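PDB 2ZQ5: putative uncharacterized protein from Mycobacterium tuberculosis, which probably transfers a sulfuryl group to an acceptor substrate and has the sulfotransferase fold. Local coordinates for residues 15-20 and 34-39; 73-78 and 178-183. One frame throughout, in Å; residues are numbered along the deposited sequence.

Contact 1 (15-20 and 34-39); sequences ELHASA and DNYREA
H17 reaches from helix 13-24 to two neighbouring residues at the start of helix 36-50, Y36 and R37. The backbones stay well apart, with the CA atoms of H17 and R37 10.4 Å from each other, so long side chains make the whole contact. The tight part is the hydrogen bond between H17 NE2 and Y36 OH, at 2.8 Å. It is nearly straight (164°), and either atom could be the donor. The two side chains approach from opposite directions and meet rim to rim, each at the edge of the other, with the ring planes turned by 43°. The second ring nitrogen, H17 ND1, is bonded to V13 O, one turn back in its own helix. Both ring nitrogens are therefore engaged, which fixes the rotation of the imidazole. These two helices belong to the mainly helical N-terminal part of the chain, and helix 55-81 packs beside them through L69, which touches H17. Y36 is buried and makes a cation-pi contact with R72 of that helix. The looser side belongs to R37, which is exposed. Its chain is extended from CG to NE and lays the guanidinium nearly parallel to the imidazole, planes 13° and centres 4.4 Å apart, with H17 NE2 over one face of the guanidinium. No hydrogen bond joins this pair; the nearest approach is R37 NH1 to H17 CE1, at 3.6 Å.

Contact 2 (73-78 and 178-183); sequences LLSQSA and LRQSLH
Segment 73-78 is regular helix, with S77 N bonded to L73 O and A78 N to L74 O. Facing it, 178-183 leaves the end of helix 175-178 as a short 3-10 turn, in which S181 N bonds to L178 O and L182 N to R179 O. L182 then takes a left-handed backbone conformation, and the chain becomes extended at H183. The contact joins helix 55-81 to the loop between helices 175-178 and 194-201 of the sulfotransferase fold, a P-loop type alpha/beta fold around a parallel sheet. The backbones do not touch; the contact is made by one pair of buried polar side chains, S75 and Q180.

Both residues point their CB atoms at the opposing segment. Q180 has CG anti to its carbonyl carbon (chi1 -70°) and is extended beyond it, which carries the amide across to the helix. There Q180 NE2 donates to S75 OG at 2.8 Å, and the bond is moderately straight (154°). The hydroxyl lies close to the amide plane, 14° out of it. S75 OG has a second hydrogen-bond partner, N215 OD1 of helix 206-219. The other end of the amide is held as well: Q180 OE1 accepts from R211 NE of that same helix and weakly from N215 ND2. Both ends of the buried amide thus have partners, and the R211 bond to OE1 supports this orientation of the amide. The backbone of the turn is also tied to helix 55-81, through Q180 O and R72 NH1. Beside the hydrogen bond, the amide oxygen rests against the serine methylene, with Q180 OE1 3.4 Å from S75 CB.

From the N terminus, helix 13-24 comes first. The chain then loops back, and contact 1 closes this short loop of 13 residues at the start of helix 36-50. Helix 55-81 follows and carries the first half of contact 2. That contact closes a much longer loop of 99 residues, which includes strands of the parallel sheet. The two contacts are in series and neither nest nor cross. Their centres are 10 Å apart, and they touch: D34 OD2 lies 2.6 Å from S181 OG, a probable hydrogen bond, while A39 CB packs on L182 O. D34 also forms a salt bridge with R72, linking segment 34-39 to helix 55-81.

Contact 1 (15-20 and 34-39)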
# COMPACT_ATOMS: atom_id res chain seq x y z
N GLU A 15 3.50 14.15 -20.88
CA GLU A 15 4.87 13.66 -20.83
C GLU A 15 4.97 12.33 -20.10
O GLU A 15 5.70 11.44 -20.52
CB GLU A 15 5.79 14.69 -20.16
CG GLU A 15 5.95 15.98 -20.95
CD GLU A 15 6.89 16.96 -20.28
OE1 GLU A 15 6.96 16.95 -19.04
OE2 GLU A 15 7.54 17.75 -21.00
N LEU A 16 4.24 12.19 -19.00
CA LEU A 16 4.27 10.95 -18.23
C LEU A 16 3.70 9.79 -19.04
O LEU A 16 4.25 8.69 -19.01
CB LEU A 16 3.50 11.12 -16.92
CG LEU A 16 4.21 11.98 -15.88
CD1 LEU A 16 3.29 12.22 -14.69
CD2 LEU A 16 5.49 11.29 -15.43
N HIS A 17 2.60 10.02 -19.76
CA HIS A 17 2.01 8.96 -20.58
C HIS A 17 3.00 8.58 -21.68
O HIS A 17 3.22 7.41 -21.95
CB HIS A 17 0.69 9.42 -21.20
CG HIS A 17 -0.48 9.37 -20.27
ND1 HIS A 17 -0.69 10.32 -19.28
CD2 HIS A 17 -1.50 8.49 -20.16
CE1 HIS A 17 -1.79 10.01 -18.61
NE2 HIS A 17 -2.30 8.90 -19.12
N ALA A 18 3.60 9.59 -22.30
CA ALA A 18 4.57 9.35 -23.37
C ALA A 18 5.77 8.55 -22.86
O ALA A 18 6.24 7.64 -23.53
CB ALA A 18 5.02 10.67 -23.97
N SER A 19 6.27 8.90 -21.68
CA SER A 19 7.42 8.20 -21.11
C SER A 19 7.08 6.75 -20.77
O SER A 19 7.92 5.86 -20.91
CB SER A 19 7.93 8.91 -19.86
OG SER A 19 8.49 10.17 -20.18
N ALA A 20 5.86 6.52 -20.29
CA ALA A 20 5.44 5.17 -19.95
C ALA A 20 5.40 4.34 -21.22
O ALA A 20 5.91 3.22 -21.26
CB ALA A 20 4.06 5.20 -19.29
N ASP A 34 -11.73 5.04 -13.50
CA ASP A 34 -11.25 5.16 -12.13
C ASP A 34 -10.79 6.58 -11.81
O ASP A 34 -10.22 6.84 -10.76
CB ASP A 34 -10.15 4.12 -11.84
CG ASP A 34 -8.96 4.23 -12.78
OD1 ASP A 34 -9.09 4.84 -13.86
OD2 ASP A 34 -7.90 3.69 -12.42
N ASN A 35 -11.06 7.49 -12.74
CA ASN A 35 -10.72 8.90 -12.59
C ASN A 35 -9.24 9.14 -12.32
O ASN A 35 -8.87 10.05 -11.57
CB ASN A 35 -11.57 9.50 -11.46
CG ASN A 35 -11.71 11.00 -11.56
OD1 ASN A 35 -11.88 11.54 -12.65
ND2 ASN A 35 -11.67 11.68 -10.41
N TYR A 36 -8.38 8.35 -12.94
CA TYR A 36 -6.94 8.48 -12.73
C TYR A 36 -6.35 9.75 -13.34
O TYR A 36 -5.37 10.28 -12.82
CB TYR A 36 -6.21 7.24 -13.27
CG TYR A 36 -5.80 7.30 -14.72
CD1 TYR A 36 -4.52 7.74 -15.07
CD2 TYR A 36 -6.68 6.93 -15.74
CE1 TYR A 36 -4.13 7.81 -16.41
CE2 TYR A 36 -6.30 7.00 -17.07
CZ TYR A 36 -5.03 7.44 -17.40
OH TYR A 36 -4.65 7.52 -18.72
N ARG A 37 -6.95 10.24 -14.42
CA ARG A 37 -6.43 11.45 -15.05
C ARG A 37 -6.58 12.67 -14.14
O ARG A 37 -5.63 13.45 -13.99
CB ARG A 37 -7.13 11.70 -16.38
CG ARG A 37 -6.63 10.81 -17.51
CD ARG A 37 -7.35 11.10 -18.81
NE ARG A 37 -6.71 10.46 -19.96
CZ ARG A 37 -5.48 10.75 -20.39
NH1 ARG A 37 -4.76 11.69 -19.79
NH2 ARG A 37 -4.98 10.12 -21.44
N GLU A 38 -7.75 12.84 -13.53
CA GLU A 38 -7.96 13.97 -12.63
C GLU A 38 -7.01 13.84 -11.45
O GLU A 38 -6.39 14.81 -11.02
CB GLU A 38 -9.40 14.02 -12.11
CG GLU A 38 -9.71 15.33 -11.37
CD GLU A 38 -10.99 15.30 -10.55
OE1 GLU A 38 -11.88 14.48 -10.85
OE2 GLU A 38 -11.12 16.11 -9.61
N ALA A 39 -6.91 12.63 -10.91
CA ALA A 39 -6.04 12.37 -9.77
C ALA A 39 -4.60 12.75 -10.09
O ALA A 39 -3.94 13.42 -9.29
CB ALA A 39 -6.13 10.90 -9.37

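Contact 2 (73-78 and 178-183)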
# COMPACT_ATOMS: atom_id res chain seq x y z
N LEU A 73 -0.50 0.23 -17.66
CA LEU A 73 -0.42 -0.33 -19.00
C LEU A 73 -0.25 -1.85 -18.97
O LEU A 73 -0.87 -2.56 -19.76
CB LEU A 73 0.76 0.27 -19.77
CG LEU A 73 0.63 1.72 -20.25
CD1 LEU A 73 1.99 2.24 -20.69
CD2 LEU A 73 -0.38 1.80 -21.39
N LEU A 74 0.58 -2.34 -18.06
CA LEU A 74 0.81 -3.78 -17.94
C LEU A 74 -0.46 -4.52 -17.54
O LEU A 74 -0.74 -5.59 -18.07
CB LEU A 74 1.93 -4.07 -16.93
CG LEU A 74 3.34 -3.62 -17.34
CD1 LEU A 74 4.30 -3.81 -16.17
CD2 LEU A 74 3.81 -4.41 -18.55
N SER A 75 -1.22 -3.96 -16.60
CA SER A 75 -2.46 -4.59 -16.18
C SER A 75 -3.48 -4.61 -17.31
O SER A 75 -4.15 -5.63 -17.54
CB SER A 75 -3.06 -3.87 -14.96
OG SER A 75 -2.41 -4.25 -13.76
N GLN A 76 -3.61 -3.49 -18.02
CA GLN A 76 -4.56 -3.40 -19.13
C GLN A 76 -4.25 -4.48 -20.17
O GLN A 76 -5.16 -5.15 -20.67
CB GLN A 76 -4.49 -2.01 -19.77
CG GLN A 76 -5.54 -1.78 -20.85
CD GLN A 76 -6.95 -2.04 -20.36
OE1 GLN A 76 -7.36 -1.52 -19.32
NE2 GLN A 76 -7.69 -2.85 -21.11
N SER A 77 -2.97 -4.63 -20.49
CA SER A 77 -2.55 -5.63 -21.46
C SER A 77 -2.78 -7.04 -20.93
O SER A 77 -3.21 -7.93 -21.66
CB SER A 77 -1.07 -5.44 -21.81
OG SER A 77 -0.66 -6.38 -22.80
N ALA A 78 -2.50 -7.24 -19.65
CA ALA A 78 -2.69 -8.55 -19.04
C ALA A 78 -4.16 -8.98 -19.09
O ALA A 78 -4.45 -10.16 -19.33
CB ALA A 78 -2.20 -8.54 -17.59
N LEU A 178 -3.12 0.24 -6.25
CA LEU A 178 -3.91 1.46 -6.27
C LEU A 178 -3.21 2.63 -6.96
O LEU A 178 -3.88 3.55 -7.46
CB LEU A 178 -4.30 1.85 -4.83
CG LEU A 178 -5.21 0.83 -4.12
CD1 LEU A 178 -5.22 1.13 -2.63
CD2 LEU A 178 -6.62 0.88 -4.70
N ARG A 179 -1.88 2.60 -7.01
CA ARG A 179 -1.14 3.67 -7.67
C ARG A 179 -1.54 3.74 -9.15
O ARG A 179 -1.39 4.78 -9.78
CB ARG A 179 0.37 3.45 -7.55
CG ARG A 179 0.85 2.18 -8.24
CD ARG A 179 2.36 2.00 -8.19
NE ARG A 179 2.71 0.68 -8.72
CZ ARG A 179 3.86 0.38 -9.33
NH1 ARG A 179 4.80 1.30 -9.51
NH2 ARG A 179 4.05 -0.86 -9.77
N GLN A 180 -2.03 2.63 -9.69
CA GLN A 180 -2.44 2.60 -11.09
C GLN A 180 -3.55 3.63 -11.35
O GLN A 180 -3.67 4.15 -12.47
CB GLN A 180 -2.94 1.21 -11.49
CG GLN A 180 -1.84 0.15 -11.56
CD GLN A 180 -2.33 -1.15 -12.16
OE1 GLN A 180 -3.38 -1.20 -12.81
NE2 GLN A 180 -1.57 -2.22 -11.97
N SER A 181 -4.33 3.92 -10.31
CA SER A 181 -5.44 4.88 -10.38
C SER A 181 -5.03 6.23 -9.80
O SER A 181 -5.84 7.16 -9.75
CB SER A 181 -6.63 4.36 -9.58
OG SER A 181 -7.04 3.08 -10.01
N LEU A 182 -3.78 6.33 -9.36
CA LEU A 182 -3.26 7.55 -8.74
C LEU A 182 -4.09 7.98 -7.52
O LEU A 182 -4.19 9.17 -7.22
CB LEU A 182 -3.15 8.70 -9.75
CG LEU A 182 -1.96 8.67 -10.73
CD1 LEU A 182 -0.66 8.40 -9.97
CD2 LEU A 182 -2.18 7.61 -11.79
N HIS A 183 -4.68 7.00 -6.85
CA HIS A 183 -5.46 7.23 -5.62
C HIS A 183 -4.70 6.45 -4.55
O HIS A 183 -4.77 5.22 -4.50
CB HIS A 183 -6.88 6.68 -5.73
CG HIS A 183 -7.82 7.55 -6.50
ND1 HIS A 183 -7.71 7.75 -7.86
CD2 HIS A 183 -8.91 8.26 -6.11
CE1 HIS A 183 -8.69 8.54 -8.27
NE2 HIS A 183 -9.43 8.86 -7.23